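Local coordinates for protein heavy metal cation tricomponent efflux pump ZneA(CzcA-like) (PDB 4K0J) that exports zinc ions in exchange for protons, as the inner-membrane pump of a three-part heavy-metal efflux system of the RND superfamily, at residues Leu56-Val61 with Lys85-Leu90; Val81-Ser86 with Thr800-Lys805; Glu678-Ala683 with Arg806-Arg811; Asp702-Leu707 with Gly795-Thr800. All blocks are in the same frame, centred on the assembly; numbering follows the deposited sequence.

Contact 1 of 4, residues Leu56-Val61 with Lys85-Leu90; sequences LAAEEV and KSTFGL
F88 lies against the backbone of L56 and A57, and its ring approaches them through one flank. CB sits 3.9 Å from the carbonyl O of L56, and CG is closer to the same oxygen. CD1 is the touching atom, 3.2 Å from L56 O and 3.5 Å from A57 CA, which meets the ring at its edge, near its plane; A57 CB is a looser apolar neighbour of CD1. CE1 still reaches L56 C at 4.0 Å. CG is anti to the backbone N (chi1 176°), which swings the ring out of the turn and alongside this backbone, where V226 of a second subunit also packs on it. L56 O does double duty, because it accepts the N-H of G89 at 2.8 Å, the donor nearly in line with the carbonyl. A58 fills the next place along with its methyl, CB lying 3.5 Å from T87 CA. Further on, the two branches of V61 meet the two ends of the turn: CG1 rests on the backbone of T87, while CG2 reaches the carbonyl of L90, 3.5 Å from CG2 to L90 O. T87 N and L90 N each bond to the other residue's carbonyl, so T87 to L90 is a type II turn, with G89 taking the positive phi. It is a two-residue hairpin joining strands 79-87 and 90-97, held against the loop that leads into helix 62-73.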
loop_
_atom_site.group_PDB
_atom_site.type_symbol
_atom_site.label_atom_id
_atom_site.label_comp_id
_atom_site.label_asym_id
_atom_site.label_seq_id
_atom_site.Cartn_x
_atom_site.Cartn_y
_atom_site.Cartn_z
ATOM N N LEU C 56 25.101 25.129 -12.858
ATOM C CA LEU C 56 25.869 25.365 -11.641
ATOM C C LEU C 56 26.985 24.332 -11.484
ATOM O O LEU C 56 26.815 23.174 -11.868
ATOM C CB LEU C 56 24.939 25.359 -10.423
ATOM C CG LEU C 56 25.124 26.537 -9.464
ATOM C CD1 LEU C 56 23.876 26.778 -8.632
ATOM C CD2 LEU C 56 26.323 26.303 -8.572
ATOM N N ALA C 57 28.121 24.753 -10.926
ATOM C CA ALA C 57 29.283 23.874 -10.778
ATOM C C ALA C 57 29.228 22.914 -9.572
ATOM O O ALA C 57 28.195 22.782 -8.908
ATOM C CB ALA C 57 30.559 24.688 -10.760
ATOM N N ALA C 58 30.366 22.282 -9.283
ATOM C CA ALA C 58 30.417 21.036 -8.504
ATOM C C ALA C 58 30.757 21.125 -7.009
ATOM O O ALA C 58 31.279 20.167 -6.437
ATOM C CB ALA C 58 31.376 20.062 -9.180
ATOM N N GLU C 59 30.459 22.244 -6.366
ATOM C CA GLU C 59 30.806 22.378 -4.955
ATOM C C GLU C 59 29.747 23.190 -4.227
ATOM O O GLU C 59 29.614 23.140 -2.993
ATOM C CB GLU C 59 32.188 23.017 -4.803
ATOM C CG GLU C 59 32.705 23.045 -3.376
ATOM C CD GLU C 59 32.654 21.682 -2.712
ATOM O OE1 GLU C 59 33.658 20.944 -2.814
ATOM O OE2 GLU C 59 31.615 21.354 -2.088
ATOM N N GLU C 60 28.992 23.939 -5.021
ATOM C CA GLU C 60 27.815 24.640 -4.544
ATOM C C GLU C 60 26.621 23.727 -4.803
ATOM O O GLU C 60 25.492 24.186 -4.969
ATOM C CB GLU C 60 27.656 25.971 -5.282
ATOM C CG GLU C 60 28.816 26.312 -6.230
ATOM C CD GLU C 60 30.064 26.805 -5.515
ATOM O OE1 GLU C 60 30.914 25.969 -5.145
ATOM O OE2 GLU C 60 30.200 28.032 -5.338
ATOM N N VAL C 61 26.903 22.423 -4.822
ATOM C CA VAL C 61 25.937 21.388 -5.170
ATOM C C VAL C 61 26.053 20.204 -4.201
ATOM O O VAL C 61 25.217 19.297 -4.204
ATOM C CB VAL C 61 26.182 20.888 -6.610
ATOM C CG1 VAL C 61 27.336 19.880 -6.639
ATOM C CG2 VAL C 61 24.918 20.284 -7.208
ATOM N N LYS C 85 26.396 11.090 -5.518
ATOM C CA LYS C 85 27.393 11.739 -6.357
ATOM C C LYS C 85 27.024 13.180 -6.678
ATOM O O LYS C 85 25.912 13.471 -7.125
ATOM C CB LYS C 85 27.606 10.956 -7.645
ATOM C CG LYS C 85 28.897 11.290 -8.345
ATOM C CD LYS C 85 29.064 10.459 -9.605
ATOM C CE LYS C 85 29.011 8.965 -9.308
ATOM N NZ LYS C 85 29.180 8.148 -10.543
ATOM N N SER C 86 27.981 14.076 -6.461
ATOM C CA SER C 86 27.742 15.508 -6.584
ATOM C C SER C 86 28.696 16.150 -7.584
ATOM O O SER C 86 29.896 15.846 -7.593
ATOM C CB SER C 86 27.901 16.163 -5.221
ATOM O OG SER C 86 27.434 15.295 -4.201
ATOM N N THR C 87 28.159 17.045 -8.412
ATOM C CA THR C 87 28.911 17.575 -9.542
ATOM C C THR C 87 28.214 18.722 -10.272
ATOM O O THR C 87 27.076 19.086 -9.960
ATOM C CB THR C 87 29.215 16.467 -10.580
ATOM O OG1 THR C 87 29.847 17.044 -11.731
ATOM C CG2 THR C 87 27.929 15.777 -11.007
ATOM N N PHE C 88 28.930 19.282 -11.247
ATOM C CA PHE C 88 28.400 20.294 -12.152
ATOM C C PHE C 88 27.090 19.788 -12.731
ATOM O O PHE C 88 27.026 18.698 -13.309
ATOM C CB PHE C 88 29.419 20.582 -13.266
ATOM C CG PHE C 88 28.939 21.553 -14.323
ATOM C CD1 PHE C 88 29.030 22.922 -14.123
ATOM C CD2 PHE C 88 28.436 21.092 -15.534
ATOM C CE1 PHE C 88 28.604 23.816 -15.101
ATOM C CE2 PHE C 88 28.008 21.981 -16.514
ATOM C CZ PHE C 88 28.093 23.344 -16.296
ATOM N N GLY C 89 26.040 20.572 -12.536
ATOM C CA GLY C 89 24.726 20.189 -12.999
ATOM C C GLY C 89 23.821 19.665 -11.901
ATOM O O GLY C 89 22.648 20.037 -11.850
ATOM N N LEU C 90 24.348 18.820 -11.013
ATOM C CA LEU C 90 23.457 18.090 -10.114
ATOM C C LEU C 90 24.054 17.365 -8.909
ATOM O O LEU C 90 25.264 17.203 -8.765
ATOM C CB LEU C 90 22.652 17.062 -10.914
ATOM C CG LEU C 90 23.368 15.738 -11.174
ATOM C CD1 LEU C 90 22.387 14.712 -11.676
ATOM C CD2 LEU C 90 24.492 15.905 -12.169
#

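Contact 2 of 4, residues Val81-Ser86 with Thr800-Lys805; sequences VMRSKS and TREMNK
S84 and R801 are joined twice. The hydroxyl OG of S84 gives a hydrogen bond to R801 O at 2.8 Å, and R801 N gives one to S84 O at 2.9 Å, the donor tilted well out of the carbonyl plane. OG stands between the backbone N and the carbonyl carbon (chi1 57°), a torsion that turns it toward the neighbouring strand; E70 OE2 of helix 62-73 is a second acceptor close to the same hydroxyl, so the single proton must be shared or alternate. A straighter bond closes the other end, where M803 N meets M82 O at 3.0 Å, nearly in line with the carbonyl.

R83 and E802 run side by side in the same direction. Their opposite charges probably favour the pairing, though no salt bridge forms: E802 OE2 lies 4.3 Å from R83 NE, well off the guanidinium plane, and instead touches the aliphatic CG and CD of R83. Each polar end is held elsewhere, R83 NH1 by the carbonyl of L660 and E802 OE1 by Y672 OH. K85 and T800, a non-hydrogen-bonded antiparallel pair, also lie alongside one another; the methyl CG2 of T800 packs at 3.6 Å on CG of K85 and also faces its CE. At the margin M803 folds its CE back to V81 CA.

Segments 81-86 and 800-802 run antiparallel, 167° between their directions, in strands 79-87 and 788-802, neighbours in a six-stranded sheet. Helix 62-73 packs on the face carrying S84 and R801, with E70 bridging to R801 NE, while strand 90-97 flanks 79-87 on its other side.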
loop_
_atom_site.group_PDB
_atom_site.type_symbol
_atom_site.label_atom_id
_atom_site.label_comp_id
_atom_site.label_asym_id
_atom_site.label_seq_id
_atom_site.Cartn_x
_atom_site.Cartn_y
_atom_site.Cartn_z
ATOM N N VAL C 81 22.034 -0.071 1.065
ATOM C CA VAL C 81 23.239 0.656 0.679
ATOM C C VAL C 81 22.873 2.057 0.216
ATOM O O VAL C 81 21.938 2.232 -0.569
ATOM C CB VAL C 81 23.994 -0.057 -0.455
ATOM C CG1 VAL C 81 25.253 0.706 -0.824
ATOM C CG2 VAL C 81 24.345 -1.471 -0.048
ATOM N N MET C 82 23.604 3.058 0.701
ATOM C CA MET C 82 23.327 4.429 0.295
ATOM C C MET C 82 24.535 5.134 -0.304
ATOM O O MET C 82 25.506 5.411 0.386
ATOM C CB MET C 82 22.779 5.242 1.461
ATOM C CG MET C 82 22.060 6.488 1.006
ATOM S SD MET C 82 22.050 7.784 2.251
ATOM C CE MET C 82 21.209 9.071 1.337
ATOM N N ARG C 83 24.452 5.428 -1.597
ATOM C CA ARG C 83 25.518 6.109 -2.319
ATOM C C ARG C 83 25.040 7.465 -2.816
ATOM O O ARG C 83 23.843 7.734 -2.833
ATOM C CB ARG C 83 25.975 5.254 -3.501
ATOM C CG ARG C 83 27.110 4.310 -3.163
ATOM C CD ARG C 83 26.725 2.858 -3.363
ATOM N NE ARG C 83 26.468 2.543 -4.763
ATOM C CZ ARG C 83 26.253 1.315 -5.216
ATOM N NH1 ARG C 83 26.275 0.285 -4.380
ATOM N NH2 ARG C 83 26.020 1.115 -6.504
ATOM N N SER C 84 25.971 8.318 -3.221
ATOM C CA SER C 84 25.610 9.635 -3.740
ATOM C C SER C 84 26.751 10.289 -4.518
ATOM O O SER C 84 27.925 10.075 -4.215
ATOM C CB SER C 84 25.158 10.557 -2.603
ATOM O OG SER C 84 26.162 10.684 -1.611
ATOM N N LYS C 85 26.396 11.090 -5.518
ATOM C CA LYS C 85 27.393 11.739 -6.357
ATOM C C LYS C 85 27.024 13.180 -6.678
ATOM O O LYS C 85 25.912 13.471 -7.125
ATOM C CB LYS C 85 27.606 10.956 -7.645
ATOM C CG LYS C 85 28.897 11.290 -8.345
ATOM C CD LYS C 85 29.064 10.459 -9.605
ATOM C CE LYS C 85 29.011 8.965 -9.308
ATOM N NZ LYS C 85 29.180 8.148 -10.543
ATOM N N SER C 86 27.981 14.076 -6.461
ATOM C CA SER C 86 27.742 15.508 -6.584
ATOM C C SER C 86 28.696 16.150 -7.584
ATOM O O SER C 86 29.896 15.846 -7.593
ATOM C CB SER C 86 27.901 16.163 -5.221
ATOM O OG SER C 86 27.434 15.295 -4.201
ATOM N N THR C 800 31.989 11.701 -4.560
ATOM C CA THR C 800 31.166 10.524 -4.298
ATOM C C THR C 800 31.171 10.131 -2.822
ATOM O O THR C 800 32.199 9.722 -2.282
ATOM C CB THR C 800 31.600 9.306 -5.155
ATOM O OG1 THR C 800 32.879 8.832 -4.723
ATOM C CG2 THR C 800 31.680 9.678 -6.621
ATOM N N ARG C 801 30.016 10.251 -2.174
ATOM C CA ARG C 801 29.889 9.883 -0.766
ATOM C C ARG C 801 29.018 8.637 -0.590
ATOM O O ARG C 801 27.865 8.605 -1.026
ATOM C CB ARG C 801 29.334 11.052 0.053
ATOM C CG ARG C 801 30.258 11.516 1.170
ATOM C CD ARG C 801 29.715 12.742 1.892
ATOM N NE ARG C 801 28.573 12.440 2.753
ATOM C CZ ARG C 801 28.636 12.323 4.078
ATOM N NH1 ARG C 801 29.794 12.480 4.708
ATOM N NH2 ARG C 801 27.541 12.051 4.776
ATOM N N GLU C 802 29.586 7.612 0.042
ATOM C CA GLU C 802 28.881 6.350 0.269
ATOM C C GLU C 802 28.908 5.960 1.736
ATOM O O GLU C 802 29.982 5.840 2.327
ATOM C CB GLU C 802 29.501 5.226 -0.559
ATOM C CG GLU C 802 29.189 3.832 -0.037
ATOM C CD GLU C 802 29.859 2.745 -0.848
ATOM O OE1 GLU C 802 30.421 1.809 -0.238
ATOM O OE2 GLU C 802 29.824 2.828 -2.095
ATOM N N MET C 803 27.727 5.746 2.309
ATOM C CA MET C 803 27.588 5.457 3.734
ATOM C C MET C 803 28.231 6.552 4.572
ATOM O O MET C 803 28.887 6.273 5.578
ATOM C CB MET C 803 28.194 4.097 4.087
ATOM C CG MET C 803 27.319 2.925 3.712
ATOM S SD MET C 803 25.670 3.105 4.407
ATOM C CE MET C 803 24.914 1.585 3.866
ATOM N N ASN C 804 28.047 7.795 4.132
ATOM C CA ASN C 804 28.561 8.968 4.831
ATOM C C ASN C 804 30.078 8.975 4.924
ATOM O O ASN C 804 30.658 9.366 5.935
ATOM C CB ASN C 804 27.914 9.085 6.206
ATOM C CG ASN C 804 26.444 8.752 6.168
ATOM O OD1 ASN C 804 25.973 7.889 6.906
ATOM N ND2 ASN C 804 25.713 9.413 5.281
ATOM N N LYS C 805 30.709 8.532 3.845
ATOM C CA LYS C 805 32.158 8.494 3.743
ATOM C C LYS C 805 32.584 8.948 2.351
ATOM O O LYS C 805 32.114 8.416 1.341
ATOM C CB LYS C 805 32.670 7.075 3.999
ATOM C CG LYS C 805 32.286 6.486 5.354
ATOM C CD LYS C 805 32.661 5.014 5.436
ATOM C CE LYS C 805 32.302 4.420 6.784
ATOM N NZ LYS C 805 32.640 2.971 6.846
#

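Contact 3 of 4, residues Glu678-Ala683 with Arg806-Arg811; sequences ETRQVA and RHLTVR
L808 carries most of the apolar packing, pressing one methyl, CD2, into helix 676-690. CD2 lies 3.6 Å from R680 CA and 3.7 Å from R680 CB, and 4.2 Å from A683 CB one helical turn after T679. Its other methyl, CD1, faces the T679 side chain more loosely. Next along the strand, V810 repeats the pattern with a single branch: CG2 stands beside the backbone N, anti to the carbonyl carbon, and from there meets A683, 4.2 Å from its CB and 4.0 Å from its O. L808 and V810 thus both touch A683 CB; the axes of 678-683 and 807-811 pass 8.3 Å apart.

Segment 678-683 of the helix runs in the same sense as segment 807-811 of the strand, at a signed crossing angle of -19°. This fits a split beta-alpha-beta unit: helix 676-690 connects strands 667-672 and 699-701, and strand 807-812 lies between them, antiparallel to both. Such units build the porter subdomains of RND pumps.

The arginine contributes its hydrocarbon. R680 leaves the helix with CG anti to the backbone N (chi1 -174°), then bends at its next two bonds, so that CB, CG, CD and NH1 all curve round L808 CD2, the two side chains crossing obliquely.

Polar bonding runs to other partners, with no hydrogen bond joining helix and strand here. R680 NH2 forms a salt bridge with E796 OE2, and T679 OG1 turns back to the carbonyl of D675, at the start of its own helix.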
loop_
_atom_site.group_PDB
_atom_site.type_symbol
_atom_site.label_atom_id
_atom_site.label_comp_id
_atom_site.label_asym_id
_atom_site.label_seq_id
_atom_site.Cartn_x
_atom_site.Cartn_y
_atom_site.Cartn_z
ATOM N N GLU C 678 44.775 13.029 -0.638
ATOM C CA GLU C 678 45.343 11.790 -0.103
ATOM C C GLU C 678 44.633 10.520 -0.567
ATOM O O GLU C 678 45.294 9.548 -0.940
ATOM C CB GLU C 678 45.404 11.806 1.426
ATOM C CG GLU C 678 46.183 10.622 1.994
ATOM C CD GLU C 678 46.109 10.525 3.502
ATOM O OE1 GLU C 678 46.636 9.541 4.061
ATOM O OE2 GLU C 678 45.522 11.430 4.124
ATOM N N THR C 679 43.299 10.517 -0.526
ATOM C CA THR C 679 42.536 9.374 -1.023
ATOM C C THR C 679 42.893 9.125 -2.473
ATOM O O THR C 679 43.028 7.977 -2.883
ATOM C CB THR C 679 41.010 9.559 -0.908
ATOM O OG1 THR C 679 40.656 10.889 -1.307
ATOM C CG2 THR C 679 40.540 9.315 0.511
ATOM N N ARG C 680 43.069 10.201 -3.241
ATOM C CA ARG C 680 43.492 10.056 -4.634
ATOM C C ARG C 680 44.921 9.529 -4.763
ATOM O O ARG C 680 45.246 8.820 -5.720
ATOM C CB ARG C 680 43.334 11.367 -5.409
ATOM C CG ARG C 680 43.625 11.235 -6.902
ATOM C CD ARG C 680 42.710 12.121 -7.708
ATOM N NE ARG C 680 42.466 13.377 -7.011
ATOM C CZ ARG C 680 41.260 13.888 -6.789
ATOM N NH1 ARG C 680 40.174 13.252 -7.222
ATOM N NH2 ARG C 680 41.140 15.037 -6.140
ATOM N N GLN C 681 45.769 9.877 -3.801
ATOM C CA GLN C 681 47.134 9.369 -3.770
ATOM C C GLN C 681 47.123 7.851 -3.581
ATOM O O GLN C 681 47.642 7.094 -4.418
ATOM C CB GLN C 681 47.919 10.039 -2.641
ATOM C CG GLN C 681 48.185 11.519 -2.857
ATOM C CD GLN C 681 48.789 12.181 -1.635
ATOM O OE1 GLN C 681 49.090 11.517 -0.643
ATOM N NE2 GLN C 681 48.971 13.495 -1.700
ATOM N N VAL C 682 46.518 7.417 -2.479
ATOM C CA VAL C 682 46.393 5.997 -2.167
ATOM C C VAL C 682 45.731 5.252 -3.320
ATOM O O VAL C 682 46.114 4.132 -3.648
ATOM C CB VAL C 682 45.582 5.777 -0.873
ATOM C CG1 VAL C 682 45.287 4.302 -0.661
ATOM C CG2 VAL C 682 46.326 6.350 0.321
ATOM N N ALA C 683 44.748 5.894 -3.944
ATOM C CA ALA C 683 44.063 5.311 -5.088
ATOM C C ALA C 683 45.009 5.149 -6.270
ATOM O O ALA C 683 44.908 4.181 -7.013
ATOM C CB ALA C 683 42.869 6.157 -5.478
ATOM N N ARG C 806 33.463 9.943 2.298
ATOM C CA ARG C 806 34.051 10.371 1.039
ATOM C C ARG C 806 35.011 9.279 0.576
ATOM O O ARG C 806 35.924 8.902 1.312
ATOM C CB ARG C 806 34.818 11.676 1.237
ATOM C CG ARG C 806 34.235 12.588 2.298
ATOM C CD ARG C 806 33.238 13.572 1.715
ATOM N NE ARG C 806 33.903 14.701 1.074
ATOM C CZ ARG C 806 34.310 15.787 1.721
ATOM N NH1 ARG C 806 34.115 15.892 3.028
ATOM N NH2 ARG C 806 34.907 16.768 1.063
ATOM N N HIS C 807 34.809 8.759 -0.630
ATOM C CA HIS C 807 35.697 7.719 -1.139
ATOM C C HIS C 807 36.021 7.903 -2.616
ATOM O O HIS C 807 35.326 8.614 -3.335
ATOM C CB HIS C 807 35.105 6.324 -0.890
ATOM C CG HIS C 807 34.013 5.944 -1.844
ATOM N ND1 HIS C 807 32.750 6.496 -1.794
ATOM C CD2 HIS C 807 33.995 5.063 -2.873
ATOM C CE1 HIS C 807 32.007 5.977 -2.754
ATOM N NE2 HIS C 807 32.738 5.104 -3.423
ATOM N N LEU C 808 37.098 7.266 -3.056
ATOM C CA LEU C 808 37.427 7.208 -4.475
ATOM C C LEU C 808 37.389 5.753 -4.903
ATOM O O LEU C 808 37.703 4.865 -4.117
ATOM C CB LEU C 808 38.809 7.801 -4.745
ATOM C CG LEU C 808 38.861 9.049 -5.631
ATOM C CD1 LEU C 808 38.220 10.234 -4.933
ATOM C CD2 LEU C 808 40.293 9.369 -6.031
ATOM N N THR C 809 36.997 5.504 -6.146
ATOM C CA THR C 809 36.747 4.142 -6.589
ATOM C C THR C 809 37.741 3.674 -7.635
ATOM O O THR C 809 37.868 4.277 -8.696
ATOM C CB THR C 809 35.346 4.005 -7.185
ATOM O OG1 THR C 809 34.393 4.612 -6.308
ATOM C CG2 THR C 809 34.998 2.540 -7.386
ATOM N N VAL C 810 38.441 2.589 -7.335
ATOM C CA VAL C 810 39.283 1.962 -8.333
ATOM C C VAL C 810 38.495 0.834 -8.975
ATOM O O VAL C 810 38.446 -0.276 -8.448
ATOM C CB VAL C 810 40.586 1.406 -7.729
ATOM C CG1 VAL C 810 41.465 0.837 -8.824
ATOM C CG2 VAL C 810 41.329 2.488 -6.970
ATOM N N ARG C 811 37.867 1.122 -10.108
ATOM C CA ARG C 811 37.075 0.114 -10.790
ATOM C C ARG C 811 37.929 -0.757 -11.713
ATOM O O ARG C 811 38.882 -0.274 -12.328
ATOM C CB ARG C 811 35.894 0.755 -11.524
ATOM C CG ARG C 811 36.219 1.530 -12.775
ATOM C CD ARG C 811 34.922 1.978 -13.430
ATOM N NE ARG C 811 35.079 2.342 -14.835
ATOM C CZ ARG C 811 35.220 3.589 -15.269
ATOM N NH1 ARG C 811 35.229 4.596 -14.405
ATOM N NH2 ARG C 811 35.351 3.834 -16.566
#

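Contact 4 of 4, residues Asp702-Leu707 with Gly795-Thr800; sequences DQEPPL and GETTIT
Three threonines of 795-800 reach across to the loop 702-707. T797 OG1 donates to the carbonyl O of P705 at 2.7 Å, the donor slightly tilted from the carbonyl plane. T798 OG1 donates to E704 OE1 at 2.8 Å, arriving from above the carboxylate plane, 39° out of it. Q703 NE2 points at T800 OG1 from the opposite direction, its partner tilted from the amide plane, but the modelled length is too short to be trusted.

Between these bonds, carbon fills in. The shaft of E704 crosses T797 at about a right angle, with CG 3.4 Å from T797 CG2; the bend at chi2 (-78°) then carries the carboxylate on to T798. L707 leans CG and CD1 against the T797 hydroxyl, and the P706 ring meets two groups: CB lies beside G795 O, and CG is 3.5 Å from E796 OE2.

At L707 and G795 the two chains become a regular antiparallel hydrogen-bonded pair. L707 N to G795 O and G795 N to L707 O are both 2.9 Å, and from here strands 707-714 and 788-802 continue as an antiparallel ribbon at the edge of the six-stranded sheet.

A second shell positions these groups. Q703 OE1 accepts the backbone N-H of T809, which fixes the turn of the amide, while the backbone of D702 is hydrogen-bonded to T809. R680 of helix 676-690 packs on P706, and the carbonyl of T797 bonds to T87 OG1.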
loop_
_atom_site.group_PDB
_atom_site.type_symbol
_atom_site.label_atom_id
_atom_site.label_comp_id
_atom_site.label_asym_id
_atom_site.label_seq_id
_atom_site.Cartn_x
_atom_site.Cartn_y
_atom_site.Cartn_z
ATOM N N ASP C 702 37.568 5.701 -10.912
ATOM C CA ASP C 702 36.260 6.123 -11.385
ATOM C C ASP C 702 36.090 7.639 -11.326
ATOM O O ASP C 702 35.674 8.257 -12.307
ATOM C CB ASP C 702 35.157 5.436 -10.580
ATOM C CG ASP C 702 33.828 5.414 -11.312
ATOM O OD1 ASP C 702 33.814 5.046 -12.507
ATOM O OD2 ASP C 702 32.799 5.767 -10.696
ATOM N N GLN C 703 36.418 8.235 -10.181
ATOM C CA GLN C 703 36.348 9.686 -10.028
ATOM C C GLN C 703 37.403 10.387 -10.878
ATOM O O GLN C 703 38.605 10.157 -10.731
ATOM C CB GLN C 703 36.490 10.100 -8.564
ATOM C CG GLN C 703 35.325 9.704 -7.684
ATOM C CD GLN C 703 35.339 8.235 -7.319
ATOM O OE1 GLN C 703 36.207 7.483 -7.761
ATOM N NE2 GLN C 703 34.376 7.818 -6.503
ATOM N N GLU C 704 36.935 11.237 -11.777
ATOM C CA GLU C 704 37.806 11.979 -12.668
ATOM C C GLU C 704 38.579 13.029 -11.876
ATOM O O GLU C 704 38.085 13.527 -10.867
ATOM C CB GLU C 704 36.983 12.617 -13.795
ATOM C CG GLU C 704 35.645 13.214 -13.361
ATOM C CD GLU C 704 34.551 12.174 -13.138
ATOM O OE1 GLU C 704 33.382 12.565 -12.918
ATOM O OE2 GLU C 704 34.865 10.967 -13.170
ATOM N N PRO C 705 39.806 13.354 -12.322
ATOM C CA PRO C 705 40.675 14.312 -11.629
ATOM C C PRO C 705 40.037 15.683 -11.480
ATOM O O PRO C 705 39.073 15.989 -12.181
ATOM C CB PRO C 705 41.880 14.415 -12.560
ATOM C CG PRO C 705 41.896 13.127 -13.294
ATOM C CD PRO C 705 40.467 12.774 -13.504
ATOM N N PRO C 706 40.561 16.504 -10.555
ATOM C CA PRO C 706 40.112 17.895 -10.497
ATOM C C PRO C 706 40.425 18.620 -11.806
ATOM O O PRO C 706 41.378 18.275 -12.500
ATOM C CB PRO C 706 40.929 18.472 -9.339
ATOM C CG PRO C 706 41.261 17.313 -8.493
ATOM C CD PRO C 706 41.463 16.172 -9.440
ATOM N N LEU C 707 39.615 19.609 -12.142
ATOM C CA LEU C 707 39.760 20.322 -13.396
ATOM C C LEU C 707 39.909 21.817 -13.173
ATOM O O LEU C 707 39.458 22.354 -12.155
ATOM C CB LEU C 707 38.543 20.065 -14.280
ATOM C CG LEU C 707 38.369 18.624 -14.725
ATOM C CD1 LEU C 707 37.201 18.529 -15.690
ATOM C CD2 LEU C 707 39.651 18.144 -15.361
ATOM N N GLY C 795 39.307 22.826 -9.298
ATOM C CA GLY C 795 38.254 22.364 -8.410
ATOM C C GLY C 795 37.918 20.909 -8.671
ATOM O O GLY C 795 38.322 20.361 -9.684
ATOM N N GLU C 796 37.182 20.273 -7.770
ATOM C CA GLU C 796 36.846 18.865 -7.957
ATOM C C GLU C 796 35.731 18.684 -8.986
ATOM O O GLU C 796 34.822 19.498 -9.073
ATOM C CB GLU C 796 36.476 18.207 -6.627
ATOM C CG GLU C 796 36.419 16.684 -6.690
ATOM C CD GLU C 796 37.779 16.053 -6.966
ATOM O OE1 GLU C 796 37.879 15.243 -7.916
ATOM O OE2 GLU C 796 38.741 16.366 -6.227
ATOM N N THR C 797 35.813 17.614 -9.769
ATOM C CA THR C 797 34.848 17.369 -10.834
ATOM C C THR C 797 33.645 16.599 -10.314
ATOM O O THR C 797 32.505 16.857 -10.718
ATOM C CB THR C 797 35.474 16.565 -11.991
ATOM O OG1 THR C 797 36.651 17.228 -12.456
ATOM C CG2 THR C 797 34.503 16.448 -13.140
ATOM N N THR C 798 33.911 15.659 -9.409
ATOM C CA THR C 798 32.896 14.745 -8.898
ATOM C C THR C 798 33.207 14.318 -7.468
ATOM O O THR C 798 34.322 13.897 -7.171
ATOM C CB THR C 798 32.797 13.500 -9.791
ATOM O OG1 THR C 798 31.928 13.776 -10.896
ATOM C CG2 THR C 798 32.248 12.324 -9.019
ATOM N N ILE C 799 32.220 14.436 -6.583
ATOM C CA ILE C 799 32.377 14.017 -5.191
ATOM C C ILE C 799 31.434 12.864 -4.879
ATOM O O ILE C 799 30.217 13.028 -4.928
ATOM C CB ILE C 799 32.073 15.164 -4.218
ATOM C CG1 ILE C 799 32.941 16.382 -4.538
ATOM C CG2 ILE C 799 32.279 14.706 -2.787
ATOM C CD1 ILE C 799 32.382 17.682 -4.007
ATOM N N THR C 800 31.989 11.701 -4.560
ATOM C CA THR C 800 31.166 10.524 -4.298
ATOM C C THR C 800 31.171 10.131 -2.822
ATOM O O THR C 800 32.199 9.722 -2.282
ATOM C CB THR C 800 31.600 9.306 -5.155
ATOM O OG1 THR C 800 32.879 8.832 -4.723
ATOM C CG2 THR C 800 31.680 9.678 -6.621
#

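Contacts 1, 2 and 4 gather on one six-stranded sheet: 1 and 2 share strand 79-87, while 2 and 4 share strand 788-802 and T800. Contact 3 belongs to the neighbouring four-stranded sheet, entered through the turn from strand 788-802 to 807-812, and touches contact 4 where the T809 and D702 backbones meet. Contacts 1 and 3 are buried, 2 and 4 only partly so. Their chemistry differs: contact 3 has no hydrogen bond between helix and strand and is mainly apolar, contact 1 rests a hairpin on a loop through one backbone bond, contact 2 is strand pairing with serine help, and contact 4 combines threonine hydroxyl bonds with a short piece of strand pairing. Contact 1 also borders another subunit.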